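Local coordinates for RRNA methyltransferase (Streptomyces viridochromogenes, PDB 1O9G), which methylates N1 of guanine-2535 in 23S ribosomal RNA with S-adenosyl-L-methionine as methyl donor, which confers resistance to the orthosomycin antibiotic avilamycin, at residues Leu35-Glu38 against Ile39-Ala43; Ala130-Arg133 against Leu134-Leu138. The protein carries 3 engineered substitutions. One frame throughout, in Å; residues are numbered along the deposited sequence.

Overall arrangement
Both contacts are single helical stretches whose side chains meet three to four residues apart, in series along the chain. Contact 1 (35-43) belongs to helix 33-45, which precedes the strand that comes first along the chain, 53-57, in the interior of the seven-stranded mixed sheet; it is largely buried, its centre about 10 Å from that of the chain. Contact 2 (130-138) lies on helix 122-140, just ahead of edge strand 147-151, about 19 Å from the chain centre and partly open to solvent. The two centres are 22 Å apart and their nearest atoms about 12 Å. Contact 1 thus packs against the Rossmann-like sheet, contact 2 within the peripheral helix pair 102-119 and 122-140.

Contact 1. Residues Leu35-Glu38 against Ile39-Ala43; sequences LATE and IFQRA
Carboxylate oxygen OE2 of Glu38 is gripped by Arg42 one helical turn on: NE donates a nearly straight bond of 2.7 Å to it, and NH2 adds a weak one to the same oxygen. NE approaches on the anti side of the carboxylate, and OE2 lies almost exactly in the guanidinium plane, although the two flat groups are turned 66° apart. Glu38 reaches this position by a bend at chi2 (71°), whereas Arg42 runs extended from CG to NE. The backbone N of Arg5 also donates to OE2 and those of His6 and Ala7 hold OE1, so this buried acid ties the N-terminal segment to the helix, while Arg42 NH1 has a second acid, Glu228.

On another face, Gln41 lies alongside Thr37, and its NE2 donates to Thr37 OG1 at 2.9 Å with the hydroxyl near the amide plane. The small hydroxyl, also bonded to His73 NE2, fits beside the helix, and the extended glutamine spans one turn to reach it. Apolar Leu35 and Ile39 slant across each other, the branch point CG of Leu35 3.9 Å from Ile39 CD1, and suit a place against strands. This i to i+4 pattern is that of a buried helix with largely internally paired polar groups, packed on strands 228-232 and 235-241 and on helix 64-72 in a Rossmann-like methyltransferase.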
# COMPACT_ATOMS: atom_id res chain seq x y z
N LEU A 35 4.35 5.04 -9.50
CA LEU A 35 4.36 3.60 -9.64
C LEU A 35 3.26 3.00 -8.78
O LEU A 35 2.62 2.01 -9.16
CB LEU A 35 5.74 3.03 -9.27
CG LEU A 35 5.90 1.54 -9.42
CD1 LEU A 35 5.53 1.08 -10.83
CD2 LEU A 35 7.32 1.12 -9.10
N ALA A 36 3.03 3.55 -7.60
CA ALA A 36 1.95 3.04 -6.73
C ALA A 36 0.61 3.09 -7.44
O ALA A 36 -0.15 2.11 -7.45
CB ALA A 36 1.89 3.81 -5.44
N THR A 37 0.31 4.23 -8.04
CA THR A 37 -0.99 4.40 -8.68
C THR A 37 -1.08 3.55 -9.96
O THR A 37 -2.13 3.03 -10.27
CB THR A 37 -1.31 5.87 -8.89
OG1 THR A 37 -2.64 5.98 -9.41
CG2 THR A 37 -0.43 6.51 -9.90
N GLU A 38 0.04 3.36 -10.66
CA GLU A 38 0.07 2.50 -11.85
C GLU A 38 -0.27 1.06 -11.47
O GLU A 38 -1.10 0.43 -12.11
CB GLU A 38 1.44 2.57 -12.53
CG GLU A 38 1.60 1.67 -13.75
CD GLU A 38 0.82 2.10 -14.97
OE1 GLU A 38 0.39 3.27 -15.05
OE2 GLU A 38 0.65 1.27 -15.89
N ILE A 39 0.37 0.53 -10.44
CA ILE A 39 0.15 -0.84 -10.04
C ILE A 39 -1.30 -1.00 -9.57
O ILE A 39 -1.97 -1.96 -9.94
CB ILE A 39 1.15 -1.29 -8.93
CG1 ILE A 39 2.59 -1.28 -9.44
CG2 ILE A 39 0.76 -2.67 -8.44
CD1 ILE A 39 3.65 -1.40 -8.35
N PHE A 40 -1.77 -0.07 -8.74
CA PHE A 40 -3.12 -0.17 -8.19
C PHE A 40 -4.17 -0.15 -9.32
O PHE A 40 -5.11 -0.94 -9.32
CB PHE A 40 -3.39 0.95 -7.17
CG PHE A 40 -4.76 0.92 -6.58
CD1 PHE A 40 -5.12 -0.10 -5.73
CD2 PHE A 40 -5.70 1.89 -6.89
CE1 PHE A 40 -6.36 -0.14 -5.19
CE2 PHE A 40 -6.95 1.86 -6.35
CZ PHE A 40 -7.29 0.84 -5.50
N GLN A 41 -3.99 0.74 -10.28
CA GLN A 41 -4.92 0.83 -11.41
C GLN A 41 -4.88 -0.41 -12.29
O GLN A 41 -5.90 -0.85 -12.78
CB GLN A 41 -4.71 2.13 -12.19
CG GLN A 41 -5.08 3.36 -11.39
CD GLN A 41 -5.00 4.62 -12.20
OE1 GLN A 41 -5.75 4.76 -13.16
NE2 GLN A 41 -4.07 5.50 -11.85
N ARG A 42 -3.70 -1.02 -12.45
CA ARG A 42 -3.60 -2.28 -13.16
C ARG A 42 -4.37 -3.39 -12.43
O ARG A 42 -5.00 -4.24 -13.06
CB ARG A 42 -2.14 -2.72 -13.38
CG ARG A 42 -1.43 -1.89 -14.46
CD ARG A 42 0.03 -2.22 -14.59
NE ARG A 42 0.72 -1.43 -15.62
CZ ARG A 42 1.52 -1.91 -16.55
NH1 ARG A 42 1.72 -3.21 -16.68
NH2 ARG A 42 2.12 -1.08 -17.37
N ALA A 43 -4.29 -3.41 -11.12
CA ALA A 43 -5.02 -4.39 -10.35
C ALA A 43 -6.52 -4.19 -10.50
O ALA A 43 -7.28 -5.14 -10.69
CB ALA A 43 -4.60 -4.34 -8.90

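Contact 2. Residues Ala130-Arg133 against Leu134-Leu138; sequences AARR and LRERL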
# COMPACT_ATOMS: atom_id res chain seq x y z
N ALA A 130 -0.25 21.60 2.13
CA ALA A 130 -0.43 20.28 1.51
C ALA A 130 -1.46 19.47 2.32
O ALA A 130 -2.32 18.79 1.76
CB ALA A 130 0.89 19.54 1.40
N ALA A 131 -1.40 19.55 3.64
CA ALA A 131 -2.34 18.80 4.50
C ALA A 131 -3.75 19.34 4.32
O ALA A 131 -4.69 18.55 4.30
CB ALA A 131 -1.92 18.88 5.96
N ARG A 132 -3.89 20.66 4.20
CA ARG A 132 -5.18 21.28 3.95
C ARG A 132 -5.75 20.79 2.61
O ARG A 132 -6.91 20.40 2.56
CB ARG A 132 -5.06 22.81 3.92
CG ARG A 132 -6.32 23.51 3.43
CD ARG A 132 -6.16 25.02 3.27
NE ARG A 132 -5.09 25.39 2.33
CZ ARG A 132 -5.19 25.29 0.99
NH1 ARG A 132 -6.28 24.78 0.42
NH2 ARG A 132 -4.18 25.67 0.22
N ARG A 133 -4.95 20.78 1.55
CA ARG A 133 -5.42 20.34 0.25
C ARG A 133 -5.83 18.86 0.26
O ARG A 133 -6.88 18.48 -0.30
CB ARG A 133 -4.40 20.58 -0.85
CG ARG A 133 -4.19 22.05 -1.22
CD ARG A 133 -3.36 22.20 -2.46
NE ARG A 133 -1.97 21.82 -2.20
CZ ARG A 133 -1.01 22.64 -1.81
NH1 ARG A 133 -1.21 23.95 -1.69
NH2 ARG A 133 0.20 22.17 -1.58
N LEU A 134 -5.04 18.04 0.93
CA LEU A 134 -5.36 16.61 1.03
C LEU A 134 -6.67 16.43 1.78
O LEU A 134 -7.45 15.54 1.42
CB LEU A 134 -4.21 15.81 1.70
CG LEU A 134 -2.94 15.66 0.88
CD1 LEU A 134 -1.85 15.04 1.78
CD2 LEU A 134 -3.19 14.82 -0.35
N ARG A 135 -6.89 17.18 2.85
CA ARG A 135 -8.15 17.13 3.60
C ARG A 135 -9.34 17.53 2.73
O ARG A 135 -10.37 16.88 2.78
CB ARG A 135 -8.12 17.97 4.86
CG ARG A 135 -9.40 17.95 5.66
CD ARG A 135 -9.39 18.71 6.98
NE ARG A 135 -8.63 19.95 6.91
CZ ARG A 135 -9.02 21.06 6.32
NH1 ARG A 135 -10.22 21.15 5.75
NH2 ARG A 135 -8.20 22.11 6.32
N GLU A 136 -9.19 18.59 1.96
CA GLU A 136 -10.26 19.05 1.09
C GLU A 136 -10.62 17.98 0.04
O GLU A 136 -11.80 17.74 -0.20
CB GLU A 136 -9.92 20.40 0.44
CG GLU A 136 -9.79 21.52 1.47
CD GLU A 136 -9.21 22.81 0.92
OE1 GLU A 136 -8.61 22.79 -0.18
OE2 GLU A 136 -9.36 23.84 1.62
N ARG A 137 -9.62 17.35 -0.56
CA ARG A 137 -9.86 16.26 -1.50
C ARG A 137 -10.51 15.04 -0.81
O ARG A 137 -11.49 14.51 -1.33
CB ARG A 137 -8.58 15.85 -2.26
CG ARG A 137 -8.16 16.87 -3.30
CD ARG A 137 -7.07 16.44 -4.28
NE ARG A 137 -5.73 16.31 -3.70
CZ ARG A 137 -4.85 17.31 -3.55
NH1 ARG A 137 -5.15 18.56 -3.92
NH2 ARG A 137 -3.64 17.07 -3.04
N LEU A 138 -10.03 14.69 0.37
CA LEU A 138 -10.56 13.55 1.09
C LEU A 138 -12.04 13.76 1.41
O LEU A 138 -12.87 12.87 1.21
CB LEU A 138 -9.76 13.27 2.37
CG LEU A 138 -10.23 12.16 3.32
CD1 LEU A 138 -10.11 10.82 2.62
CD2 LEU A 138 -9.44 12.15 4.58
O HOH W 1 -5.88 19.55 7.09
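Arg132 leaves the helix with CB 4.0 Å from Arg135 NH2, and the Arg135 side chain crosses that of Arg132 at about a right angle. The next carbon, CG, stands anti to the backbone N (chi1 170°) and lies 3.6 Å from Glu136 OE2, with Arg135 NH2 almost as near. CD continues past the same carboxylate oxygen. There the chain bends at chi3 (59°), turning the guanidinium across the helix, where Glu136, leaning back toward residue 132, meets it. NH1 then forms a salt bridge with Glu136 OE1 at 3.1 Å and a weak hydrogen bond to Glu136 OE2. The carboxylate sits at the edge of the guanidinium, near its plane, but the two groups are turned 58° apart. Long, flexible arginine and glutamate chains suit this partly exposed flank, where the methylene groups carry the charges clear of the backbone and let the ends meet near solvent.

Arg135 is held differently. Its NE donates to a water at 2.8 Å, and that water gives a weak bond to Ala131 O, a carbonyl that already accepts Arg135 N. The carbonyl O of Arg132 lies over one face of the Arg135 guanidinium, and NH2 pairs with Glu109. Arg137 folds back likewise, one face of its guanidinium over Arg133 O and its NH1 3.8 Å from Arg133 CB. Both Arg133 and Arg137 reach Asp15, whose negative charge probably offsets their closeness.

Small Ala130 and branched Leu134 occupy the buried side. Helix 122-140 thus lies between the N-terminal loop, where Ala130 meets Val21 and Leu134 meets Leu16, and helix 102-119, and it leads on toward edge strand 147-151.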